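Local atomic coordinates of beta-ketoacyl synthase (Pseudomonas aeruginosa, PDB entry 4CW4), a protein that catalyses the condensation of acetyl-CoA with malonyl-ACP to acetoacetyl-ACP, the primer that initiates fatty acid biosynthesis, and also accepts butyryl- and hexanoyl-CoA. Residues Gly274-Thr279 against Pro620-Pro625; Asn395-Lys400 against Pro406-Tyr411; Val448-Ile453 against Phe534-Gly539. All coordinates share one frame; numbering follows the deposited sequence.

Contact 1 of 3, residues Gly274-Thr279 against Pro620-Pro625; sequences GSVGMT and PGFSQP
Gly-274 and Val-276 receive the ring of Phe-622 at a turn of the thiolase-like ketosynthase fold, where helix 263-273 has ended and strand 278-283 is about to begin. Gly-274, the first residue to leave the helix, has positive phi, and its carbonyl O meets the edge of the phenyl ring near its plane, 3.7 Å from Phe-622 CZ. Ser-275 turns its CB away from the aromatic ring and closes an ST turn instead: its OG accepts from Gly-277 N at 2.9 Å. Val-276, the middle residue of that turn, points its CB toward Phe-622. Its CG1 lies anti to the carbonyl carbon, which leaves CG2 as the branch that meets the ring, while the peptide O of Val-276 takes a hydrogen bond from Asn-395 ND2 of the second subunit. From Met-278 on, the chain runs as a strand beside strand 222-225. The backbones stay well apart, with 9.7 Å between Val-276 CA and Phe-622 CA, so the aromatic side chain alone spans the gap from the loop between strands 616-618 and 626-627. It arrives obliquely at the valine, with Phe-622 CZ 3.9 Å and Phe-622 CE1 4.0 Å from Val-276 CG2.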
ATOM      1  N   GLY A 274       8.954  11.762  15.297  1.00 12.69           N
ATOM      2  CA  GLY A 274      10.124  12.463  14.804  1.00 12.73           C
ATOM      3  C   GLY A 274      11.237  11.501  14.422  1.00 13.21           C
ATOM      4  O   GLY A 274      12.419  11.745  14.686  1.00 14.42           O
ATOM      5  N   SER A 275      10.858  10.406  13.768  1.00 12.69           N
ATOM      6  CA  SER A 275      11.806   9.350  13.455  1.00 13.04           C
ATOM      7  C   SER A 275      12.491   9.545  12.119  1.00 12.13           C
ATOM      8  O   SER A 275      11.846   9.900  11.117  1.00 12.90           O
ATOM      9  CB  SER A 275      11.072   8.018  13.414  1.00 12.78           C
ATOM     10  OG  SER A 275      11.963   6.977  13.073  1.00 14.08           O
ATOM     11  N   VAL A 276      13.802   9.287  12.105  1.00 12.19           N
ATOM     12  CA  VAL A 276      14.563   9.151  10.857  1.00 12.63           C
ATOM     13  C   VAL A 276      14.856   7.682  10.532  1.00 11.45           C
ATOM     14  O   VAL A 276      15.806   7.375   9.809  1.00 13.08           O
ATOM     15  CB  VAL A 276      15.891   9.950  10.887  1.00 12.25           C
ATOM     16  CG1 VAL A 276      15.592  11.426  11.016  1.00 14.41           C
ATOM     17  CG2 VAL A 276      16.839   9.456  12.014  1.00 11.94           C
ATOM     18  N   GLY A 277      14.046   6.777  11.063  1.00 12.56           N
ATOM     19  CA  GLY A 277      14.289   5.360  10.915  1.00 12.05           C
ATOM     20  C   GLY A 277      13.556   4.723   9.756  1.00 12.59           C
ATOM     21  O   GLY A 277      13.096   5.418   8.840  1.00 12.43           O
ATOM     22  N   MET A 278      13.466   3.391   9.803  0.69 12.04           N
ATOM     23  CA  MET A 278      12.804   2.572   8.787  0.69 12.16           C
ATOM     24  C   MET A 278      11.330   2.890   8.727  0.69 10.72           C
ATOM     25  O   MET A 278      10.728   3.242   9.753  0.69 10.39           O
ATOM     26  CB  MET A 278      12.931   1.096   9.170  0.69 15.21           C
ATOM     27  CG  MET A 278      14.346   0.626   9.325  0.69 19.18           C
ATOM     28  SD  MET A 278      14.396  -1.136   9.614  0.69 21.64           S
ATOM     29  CE  MET A 278      14.510  -1.784   7.955  0.69 19.86           C
ATOM     30  N   THR A 279      10.726   2.720   7.558  1.00 11.22           N
ATOM     31  CA  THR A 279       9.325   2.979   7.417  1.00 10.70           C
ATOM     32  C   THR A 279       8.794   2.182   6.247  1.00 11.07           C
ATOM     33  O   THR A 279       9.557   1.693   5.421  1.00 11.78           O
ATOM     34  CB  THR A 279       9.080   4.496   7.277  1.00 11.56           C
ATOM     35  OG1 THR A 279       7.682   4.779   7.437  1.00 13.51           O
ATOM     36  CG2 THR A 279       9.613   5.046   5.952  1.00 12.76           C
ATOM     37  N   PRO A 620      21.483  15.716  13.982  1.00 19.50           N
ATOM     38  CA  PRO A 620      21.031  16.675  14.997  1.00 21.51           C
ATOM     39  C   PRO A 620      19.824  16.169  15.792  1.00 21.87           C
ATOM     40  O   PRO A 620      18.894  15.588  15.227  1.00 22.22           O
ATOM     41  CB  PRO A 620      20.653  17.897  14.164  1.00 21.82           C
ATOM     42  CG  PRO A 620      21.525  17.829  12.986  1.00 21.56           C
ATOM     43  CD  PRO A 620      21.693  16.365  12.673  1.00 20.31           C
ATOM     44  N   GLY A 621      19.868  16.339  17.107  1.00 22.88           N
ATOM     45  CA  GLY A 621      18.765  15.928  17.950  1.00 23.35           C
ATOM     46  C   GLY A 621      18.818  14.489  18.450  1.00 23.83           C
ATOM     47  O   GLY A 621      18.036  14.114  19.315  1.00 25.06           O
ATOM     48  N   PHE A 622      19.718  13.679  17.900  1.00 22.42           N
ATOM     49  CA  PHE A 622      19.869  12.289  18.333  1.00 22.18           C
ATOM     50  C   PHE A 622      21.195  12.134  19.045  1.00 23.74           C
ATOM     51  O   PHE A 622      22.237  12.416  18.462  1.00 24.91           O
ATOM     52  CB  PHE A 622      19.820  11.345  17.133  1.00 21.67           C
ATOM     53  CG  PHE A 622      18.450  11.193  16.548  1.00 21.59           C
ATOM     54  CD1 PHE A 622      17.982  12.093  15.600  1.00 21.46           C
ATOM     55  CD2 PHE A 622      17.619  10.160  16.956  1.00 22.10           C
ATOM     56  CE1 PHE A 622      16.725  11.963  15.071  1.00 21.90           C
ATOM     57  CE2 PHE A 622      16.353  10.022  16.421  1.00 22.49           C
ATOM     58  CZ  PHE A 622      15.904  10.929  15.475  1.00 22.18           C
ATOM     59  N   SER A 623      21.165  11.675  20.294  1.00 24.32           N
ATOM     60  CA  SER A 623      22.395  11.589  21.081  1.00 25.05           C
ATOM     61  C   SER A 623      23.322  10.504  20.529  1.00 23.38           C
ATOM     62  O   SER A 623      24.543  10.639  20.574  1.00 22.63           O
ATOM     63  CB  SER A 623      22.101  11.383  22.578  1.00 27.45           C
ATOM     64  OG  SER A 623      21.345  10.213  22.830  1.00 27.93           O
ATOM     65  N   GLN A 624      22.738   9.452  19.970  1.00 21.88           N
ATOM     66  CA  GLN A 624      23.509   8.316  19.485  1.00 20.85           C
ATOM     67  C   GLN A 624      23.890   8.467  18.021  1.00 18.95           C
ATOM     68  O   GLN A 624      23.021   8.698  17.182  1.00 17.29           O
ATOM     69  CB  GLN A 624      22.696   7.035  19.656  1.00 23.84           C
ATOM     70  CG  GLN A 624      22.159   6.823  21.087  1.00 27.46           C
ATOM     71  CD  GLN A 624      22.978   5.850  21.875  1.00 31.88           C
ATOM     72  OE1 GLN A 624      22.491   4.793  22.292  1.00 34.00           O
ATOM     73  NE2 GLN A 624      24.254   6.167  22.039  1.00 33.54           N
ATOM     74  N   PRO A 625      25.186   8.360  17.709  1.00 18.44           N
ATOM     75  CA  PRO A 625      25.541   8.337  16.287  1.00 18.68           C
ATOM     76  C   PRO A 625      25.025   7.107  15.561  1.00 17.59           C
ATOM     77  O   PRO A 625      24.840   6.056  16.168  1.00 18.06           O
ATOM     78  CB  PRO A 625      27.071   8.321  16.306  1.00 20.80           C
ATOM     79  CG  PRO A 625      27.423   7.852  17.666  1.00 22.06           C
ATOM     80  CD  PRO A 625      26.375   8.367  18.569  1.00 20.57           C
TER

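Contact 2 of 3, residues Asn395-Lys400 against Pro406-Tyr411; sequences NADGFK and PGPGNY
The two backbones close to 4.4 Å between Asp-397 CA and Gly-409 CA, and the carbonyl O of Ala-396 lies 3.1 Å from Gly-409 CA, a buried oxygen with no hydrogen-bond partner in the model. Having no side chains, Gly-407 and Gly-409 let the chain press this tightly against the carboxylate of Asp-397. Its OD1 accepts from Gly-409 N at 2.9 Å, on the anti side and 22° out of the carboxylate plane, and also binds Asn-544 ND2. The other oxygen pairs with Lys-400, whose chain folds back near its end (chi3 71°) to bring NZ within 2.8 Å of Asp-397 OD2 in a salt bridge; the same NZ binds Ala-405 O. Two waters complete the seam. One lies 2.9 Å from Asp-397 OD2 and accepts from Gly-407 N, and the second accepts from Lys-400 NZ while donating to Pro-406 O. Pro-408 CG and CD both lie 3.5 Å from Asp-397 O. The side chain of Asn-410 comes within about 6 Å of that of the predicted active-site His-439. These bonds join the loop after strand 387-394 to the start of helix 409-425, with Asn-544 of strand 543-550 alongside and Tyr-411 packed on helix 444-461.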
ATOM      1  N   ASN A 395       0.715 -16.649   2.772  1.00 10.63           N
ATOM      2  CA  ASN A 395       0.668 -17.509   1.591  1.00 10.49           C
ATOM      3  C   ASN A 395      -0.517 -17.122   0.722  1.00 11.80           C
ATOM      4  O   ASN A 395      -1.637 -16.958   1.219  1.00 12.37           O
ATOM      5  CB  ASN A 395       0.522 -18.982   1.987  1.00 11.22           C
ATOM      6  CG  ASN A 395       1.750 -19.509   2.697  1.00 12.67           C
ATOM      7  OD1 ASN A 395       1.840 -19.450   3.938  1.00 13.45           O
ATOM      8  ND2 ASN A 395       2.714 -20.010   1.922  1.00 13.88           N
ATOM      9  N   ALA A 396      -0.270 -17.007  -0.581  1.00 11.32           N
ATOM     10  CA  ALA A 396      -1.312 -16.711  -1.557  1.00 11.42           C
ATOM     11  C   ALA A 396      -2.050 -18.008  -1.926  1.00 11.55           C
ATOM     12  O   ALA A 396      -1.809 -19.065  -1.334  1.00 12.00           O
ATOM     13  CB  ALA A 396      -0.714 -16.025  -2.787  1.00 11.24           C
ATOM     14  N   ASP A 397      -2.953 -17.926  -2.893  1.00 11.23           N
ATOM     15  CA  ASP A 397      -3.914 -18.991  -3.149  1.00 11.79           C
ATOM     16  C   ASP A 397      -3.592 -19.829  -4.387  1.00 12.31           C
ATOM     17  O   ASP A 397      -4.317 -20.759  -4.692  1.00 14.39           O
ATOM     18  CB  ASP A 397      -5.303 -18.379  -3.364  1.00 12.57           C
ATOM     19  CG  ASP A 397      -5.973 -17.941  -2.081  1.00 13.19           C
ATOM     20  OD1 ASP A 397      -5.575 -18.374  -0.969  1.00 14.14           O
ATOM     21  OD2 ASP A 397      -6.944 -17.152  -2.198  1.00 14.03           O
ATOM     22  N   GLY A 398      -2.536 -19.489  -5.116  1.00 12.16           N
ATOM     23  CA  GLY A 398      -2.276 -20.122  -6.391  1.00 12.64           C
ATOM     24  C   GLY A 398      -3.187 -19.532  -7.455  1.00 13.04           C
ATOM     25  O   GLY A 398      -3.693 -18.401  -7.312  1.00 12.75           O
ATOM     26  N   PHE A 399      -3.412 -20.273  -8.537  1.00 13.77           N
ATOM     27  CA  PHE A 399      -4.301 -19.773  -9.579  1.00 13.99           C
ATOM     28  C   PHE A 399      -5.724 -19.582  -9.051  1.00 13.19           C
ATOM     29  O   PHE A 399      -6.203 -20.364  -8.225  1.00 14.15           O
ATOM     30  CB  PHE A 399      -4.293 -20.697 -10.788  1.00 14.20           C
ATOM     31  CG  PHE A 399      -2.994 -20.691 -11.536  1.00 14.43           C
ATOM     32  CD1 PHE A 399      -2.548 -19.526 -12.141  1.00 14.91           C
ATOM     33  CD2 PHE A 399      -2.229 -21.839 -11.659  1.00 15.34           C
ATOM     34  CE1 PHE A 399      -1.365 -19.502 -12.857  1.00 15.68           C
ATOM     35  CE2 PHE A 399      -1.047 -21.819 -12.372  1.00 14.97           C
ATOM     36  CZ  PHE A 399      -0.616 -20.646 -12.964  1.00 15.64           C
ATOM     37  N   LYS A 400      -6.388 -18.528  -9.515  1.00 12.54           N
ATOM     38  CA  LYS A 400      -7.751 -18.217  -9.085  1.00 13.75           C
ATOM     39  C   LYS A 400      -8.672 -18.019 -10.276  1.00 14.56           C
ATOM     40  O   LYS A 400      -8.216 -17.863 -11.412  1.00 15.04           O
ATOM     41  CB  LYS A 400      -7.781 -16.954  -8.204  1.00 14.67           C
ATOM     42  CG  LYS A 400      -6.928 -17.047  -6.927  1.00 14.29           C
ATOM     43  CD  LYS A 400      -6.995 -15.775  -6.061  1.00 15.14           C
ATOM     44  CE  LYS A 400      -8.356 -15.582  -5.369  1.00 15.14           C
ATOM     45  NZ  LYS A 400      -8.629 -16.631  -4.338  1.00 15.19           N
ATOM     46  N   PRO A 406     -12.489 -17.093  -1.856  1.00 33.31           N
ATOM     47  CA  PRO A 406     -11.526 -17.686  -0.926  1.00 33.42           C
ATOM     48  C   PRO A 406     -10.658 -18.719  -1.617  1.00 31.05           C
ATOM     49  O   PRO A 406     -11.059 -19.258  -2.654  1.00 32.47           O
ATOM     50  CB  PRO A 406     -12.414 -18.368   0.108  1.00 35.00           C
ATOM     51  CG  PRO A 406     -13.673 -18.645  -0.592  1.00 35.66           C
ATOM     52  CD  PRO A 406     -13.867 -17.520  -1.552  1.00 35.15           C
ATOM     53  N   GLY A 407      -9.492 -18.998  -1.046  1.00 27.72           N
ATOM     54  CA  GLY A 407      -8.609 -19.985  -1.625  1.00 26.29           C
ATOM     55  C   GLY A 407      -7.717 -20.697  -0.633  1.00 24.86           C
ATOM     56  O   GLY A 407      -7.800 -20.494   0.580  1.00 27.37           O
ATOM     57  N   PRO A 408      -6.839 -21.543  -1.153  1.00 21.95           N
ATOM     58  CA  PRO A 408      -6.166 -22.503  -0.277  1.00 22.51           C
ATOM     59  C   PRO A 408      -4.986 -21.989   0.538  1.00 19.48           C
ATOM     60  O   PRO A 408      -4.504 -22.757   1.360  1.00 19.75           O
ATOM     61  CB  PRO A 408      -5.682 -23.585  -1.236  1.00 24.45           C
ATOM     62  CG  PRO A 408      -5.823 -23.065  -2.572  1.00 22.68           C
ATOM     63  CD  PRO A 408      -6.784 -21.940  -2.566  1.00 21.11           C
ATOM     64  N   GLY A 409      -4.543 -20.753   0.334  1.00 16.71           N
ATOM     65  CA  GLY A 409      -3.359 -20.262   1.012  1.00 14.53           C
ATOM     66  C   GLY A 409      -3.471 -20.297   2.526  1.00 12.20           C
ATOM     67  O   GLY A 409      -2.476 -20.466   3.233  1.00 11.54           O
ATOM     68  N   ASN A 410      -4.676 -20.101   3.045  1.00 11.67           N
ATOM     69  CA  ASN A 410      -4.849 -20.055   4.491  1.00 11.62           C
ATOM     70  C   ASN A 410      -4.604 -21.430   5.147  1.00 11.19           C
ATOM     71  O   ASN A 410      -4.273 -21.489   6.323  1.00 11.62           O
ATOM     72  CB  ASN A 410      -6.232 -19.481   4.822  1.00 11.91           C
ATOM     73  CG  ASN A 410      -6.390 -19.025   6.261  1.00 13.10           C
ATOM     74  OD1 ASN A 410      -7.482 -19.137   6.797  1.00 16.26           O
ATOM     75  ND2 ASN A 410      -5.372 -18.448   6.852  1.00 12.64           N
ATOM     76  N   TYR A 411      -4.687 -22.523   4.385  1.00 11.00           N
ATOM     77  CA  TYR A 411      -4.274 -23.825   4.919  1.00 11.19           C
ATOM     78  C   TYR A 411      -2.810 -23.773   5.328  1.00 11.35           C
ATOM     79  O   TYR A 411      -2.416 -24.258   6.378  1.00 13.01           O
ATOM     80  CB  TYR A 411      -4.486 -24.951   3.902  1.00 13.17           C
ATOM     81  CG  TYR A 411      -5.916 -25.425   3.779  1.00 13.90           C
ATOM     82  CD1 TYR A 411      -6.793 -24.811   2.891  1.00 14.12           C
ATOM     83  CD2 TYR A 411      -6.391 -26.491   4.543  1.00 15.39           C
ATOM     84  CE1 TYR A 411      -8.103 -25.232   2.771  1.00 16.28           C
ATOM     85  CE2 TYR A 411      -7.706 -26.922   4.426  1.00 16.83           C
ATOM     86  CZ  TYR A 411      -8.557 -26.276   3.538  1.00 17.81           C
ATOM     87  OH  TYR A 411      -9.865 -26.671   3.385  1.00 19.76           O
TER
HETATM   88  O   HOH W   1      -7.846 -16.809   0.494  1.00 18.86           O
HETATM   89  O   HOH W   2      -9.635 -19.104  -5.247  1.00 24.34           O

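Contact 3 of 3, residues Val448-Ile453 against Phe534-Gly539; sequences VTESEI and FINSKG
Glu-450 and Asn-536 approach each other from opposite directions, the carboxylate from the helix and the amide from the strand, with their planes turned 41° apart. The bond between them is nearly straight: Asn-536 ND2 donates a hydrogen bond to Glu-450 OE2 at 2.9 Å, with 169° at the hydrogen. The acceptor lies almost in the plane of the amide, but the carboxylate is met on its anti side, 31° out of its own plane. The glutamate chain stays extended beyond CG, and this reach lets the pair bridge the 9.2 Å between Glu-450 CA and Asn-536 CA. Further partners fix the rotation of both groups: Glu-450 OE2 also binds His-439 N and its OE1 binds Gly-440 N and Asn-446 ND2, so the carboxylate holds the backbone at the predicted active-site His-439, while Asn-536 OD1 accepts from Ser-546 OG and Asn-410 ND2, which sets the amide flip. Helix 444-461 packs, with helix 409-425, on one face of a sheet in the layered alpha/beta thiolase-like fold; Ile-535 and Ser-537 point to the other face, onto helix 482-496. Further along the strand, Lys-538 sends its chain toward helix 444-461. Ile-453 CD1 and Lys-538 NZ meet tip to tip at 3.8 Å, methyl against ammonium, in the conformer given; since the lysine was modelled in two, this meeting is less certain than the amide bond. The same doubt applies to the weak hydrogen bond from its ammonium to Asn-410 OD1, and to the approach of its side chain to within about 7 Å of that of Cys-286, the inferred active-site cysteine.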
ATOM      1  N   VAL A 448     -17.783 -21.750   6.659  1.00 10.47           N
ATOM      2  CA  VAL A 448     -17.461 -23.103   6.204  1.00 10.58           C
ATOM      3  C   VAL A 448     -15.955 -23.249   5.914  1.00 11.13           C
ATOM      4  O   VAL A 448     -15.288 -24.131   6.474  1.00 11.98           O
ATOM      5  CB  VAL A 448     -18.293 -23.490   4.952  1.00 11.74           C
ATOM      6  CG1 VAL A 448     -17.807 -24.816   4.351  1.00 12.33           C
ATOM      7  CG2 VAL A 448     -19.759 -23.578   5.315  1.00 12.40           C
ATOM      8  N   THR A 449     -15.424 -22.391   5.042  1.00 11.25           N
ATOM      9  CA  THR A 449     -14.032 -22.561   4.631  1.00 11.34           C
ATOM     10  C   THR A 449     -13.028 -22.376   5.771  1.00 10.71           C
ATOM     11  O   THR A 449     -12.055 -23.118   5.857  1.00 12.01           O
ATOM     12  CB  THR A 449     -13.640 -21.644   3.458  1.00 12.51           C
ATOM     13  OG1 THR A 449     -13.833 -20.262   3.802  1.00 13.98           O
ATOM     14  CG2 THR A 449     -14.447 -21.979   2.271  1.00 12.26           C
ATOM     15  N   GLU A 450     -13.261 -21.407   6.654  1.00 10.52           N
ATOM     16  CA  GLU A 450     -12.343 -21.192   7.762  1.00 10.14           C
ATOM     17  C   GLU A 450     -12.447 -22.294   8.793  1.00  9.77           C
ATOM     18  O   GLU A 450     -11.433 -22.763   9.295  1.00 10.46           O
ATOM     19  CB  GLU A 450     -12.520 -19.826   8.428  1.00  9.82           C
ATOM     20  CG  GLU A 450     -11.385 -19.560   9.414  1.00 10.42           C
ATOM     21  CD  GLU A 450     -11.416 -18.223  10.142  1.00 10.48           C
ATOM     22  OE1 GLU A 450     -12.475 -17.564  10.209  1.00  9.98           O
ATOM     23  OE2 GLU A 450     -10.374 -17.855  10.727  1.00  9.77           O
ATOM     24  N   SER A 451     -13.653 -22.710   9.135  1.00 10.42           N
ATOM     25  CA  SER A 451     -13.766 -23.790  10.106  1.00 11.66           C
ATOM     26  C   SER A 451     -13.146 -25.082   9.577  1.00 12.00           C
ATOM     27  O   SER A 451     -12.529 -25.825  10.331  1.00 12.78           O
ATOM     28  CB  SER A 451     -15.219 -23.998  10.544  1.00 11.95           C
ATOM     29  OG  SER A 451     -16.047 -24.510   9.510  1.00 11.05           O
ATOM     30  N   GLU A 452     -13.280 -25.339   8.283  1.00 11.72           N
ATOM     31  CA  GLU A 452     -12.663 -26.528   7.707  1.00 12.59           C
ATOM     32  C   GLU A 452     -11.139 -26.466   7.822  1.00 12.20           C
ATOM     33  O   GLU A 452     -10.509 -27.458   8.162  1.00 13.14           O
ATOM     34  CB  GLU A 452     -13.080 -26.720   6.253  1.00 15.10           C
ATOM     35  CG  GLU A 452     -12.441 -27.931   5.640  1.00 19.18           C
ATOM     36  CD  GLU A 452     -13.132 -28.377   4.375  1.00 24.27           C
ATOM     37  OE1 GLU A 452     -13.900 -27.587   3.798  1.00 26.91           O
ATOM     38  OE2 GLU A 452     -12.899 -29.533   3.967  1.00 27.31           O
ATOM     39  N   ILE A 453     -10.540 -25.310   7.543  1.00 11.30           N
ATOM     40  CA  ILE A 453      -9.095 -25.165   7.733  1.00 11.36           C
ATOM     41  C   ILE A 453      -8.694 -25.398   9.189  1.00 11.59           C
ATOM     42  O   ILE A 453      -7.776 -26.161   9.475  1.00 12.02           O
ATOM     43  CB  ILE A 453      -8.643 -23.769   7.317  1.00 12.24           C
ATOM     44  CG1 ILE A 453      -8.778 -23.613   5.805  1.00 13.02           C
ATOM     45  CG2 ILE A 453      -7.203 -23.500   7.745  1.00 12.50           C
ATOM     46  CD1 ILE A 453      -8.733 -22.177   5.325  1.00 14.82           C
ATOM     47  N   PHE A 534      -3.244 -17.903  18.035  1.00 10.72           N
ATOM     48  CA  PHE A 534      -3.072 -17.853  16.593  1.00 10.42           C
ATOM     49  C   PHE A 534      -4.066 -16.843  16.028  1.00  9.71           C
ATOM     50  O   PHE A 534      -5.291 -17.028  16.129  1.00 11.02           O
ATOM     51  CB  PHE A 534      -3.316 -19.232  16.011  1.00 11.24           C
ATOM     52  CG  PHE A 534      -2.385 -20.271  16.568  1.00 10.78           C
ATOM     53  CD1 PHE A 534      -1.074 -20.313  16.161  1.00 11.86           C
ATOM     54  CD2 PHE A 534      -2.813 -21.173  17.519  1.00 10.98           C
ATOM     55  CE1 PHE A 534      -0.208 -21.242  16.664  1.00 11.42           C
ATOM     56  CE2 PHE A 534      -1.946 -22.101  18.037  1.00 11.61           C
ATOM     57  CZ  PHE A 534      -0.640 -22.138  17.611  1.00 11.47           C
ATOM     58  N   ILE A 535      -3.529 -15.768  15.456  1.00  9.57           N
ATOM     59  CA  ILE A 535      -4.334 -14.735  14.808  1.00  9.99           C
ATOM     60  C   ILE A 535      -4.491 -15.114  13.334  1.00  9.96           C
ATOM     61  O   ILE A 535      -3.483 -15.264  12.633  1.00 11.82           O
ATOM     62  CB  ILE A 535      -3.643 -13.359  14.877  1.00 11.46           C
ATOM     63  CG1 ILE A 535      -3.213 -12.986  16.305  1.00 13.88           C
ATOM     64  CG2 ILE A 535      -4.549 -12.290  14.293  1.00 11.87           C
ATOM     65  CD1 ILE A 535      -4.292 -12.896  17.305  1.00 16.31           C
ATOM     66  N   ASN A 536      -5.726 -15.288  12.872  1.00  8.98           N
ATOM     67  CA  ASN A 536      -5.966 -15.706  11.507  1.00  9.27           C
ATOM     68  C   ASN A 536      -6.675 -14.640  10.680  1.00 10.11           C
ATOM     69  O   ASN A 536      -7.630 -14.005  11.145  1.00 10.15           O
ATOM     70  CB  ASN A 536      -6.775 -17.002  11.464  1.00 11.10           C
ATOM     71  CG  ASN A 536      -6.634 -17.704  10.123  1.00 11.67           C
ATOM     72  OD1 ASN A 536      -5.535 -17.746   9.548  1.00 12.24           O
ATOM     73  ND2 ASN A 536      -7.744 -18.192   9.581  1.00 13.04           N
ATOM     74  N   SER A 537      -6.199 -14.432   9.463  0.66  7.81           N
ATOM     75  CA  SER A 537      -6.725 -13.350   8.631  0.66  8.38           C
ATOM     76  C   SER A 537      -6.596 -13.635   7.147  0.66  9.50           C
ATOM     77  O   SER A 537      -5.736 -14.390   6.674  0.66  7.52           O
ATOM     78  CB  SER A 537      -6.018 -12.037   8.959  0.66  9.35           C
ATOM     79  OG  SER A 537      -6.666 -10.912   8.404  0.66 12.81           O
ATOM     80  N   LYS A 538      -7.461 -12.988   6.374  0.66 12.80           N
ATOM     81  CA  LYS A 538      -7.461 -13.207   4.945  0.66 11.77           C
ATOM     82  C   LYS A 538      -8.180 -12.055   4.340  0.66 20.49           C
ATOM     83  O   LYS A 538      -8.842 -11.248   5.016  0.66 13.78           O
ATOM     84  CB  LYS A 538      -8.209 -14.488   4.560  0.66 21.54           C
ATOM     85  CG  LYS A 538      -8.327 -15.534   5.657  0.66 26.92           C
ATOM     86  CD  LYS A 538      -9.550 -16.375   5.505  0.66 11.27           C
ATOM     87  CE  LYS A 538      -9.501 -17.255   4.307  0.66 10.75           C
ATOM     88  NZ  LYS A 538      -9.990 -18.621   4.639  0.66 13.42           N
ATOM     89  N   GLY A 539      -8.065 -11.989   3.036  0.66 19.43           N
ATOM     90  CA  GLY A 539      -8.737 -10.958   2.320  0.66 22.14           C
ATOM     91  C   GLY A 539      -8.755 -11.386   0.898  0.66 22.99           C
ATOM     92  O   GLY A 539      -8.152 -12.384   0.496  0.66 22.48           O
TER

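From the N terminus, 274-279 comes first, but contact 1 closes only when 620-625 returns near the C-terminal end, a loop of some 340 residues that encloses both other contacts. Within it, contact 2 closes a short loop leading into helix 409-425. Contact 3 then opens at helix 444-461 and closes at strand 532-539, so the two inner contacts lie in series and none cross. Contacts 2 and 3 touch, their centres 11 Å apart, near the predicted active-site His-439, where contact 2 ties the end of strand 387-394 to helix 409-425 and contact 3 ties helix 444-461 to strand 532-539. Contact 1, about 40 Å from either, centre to centre, joins the late chain to the N-terminal half of the ketosynthase.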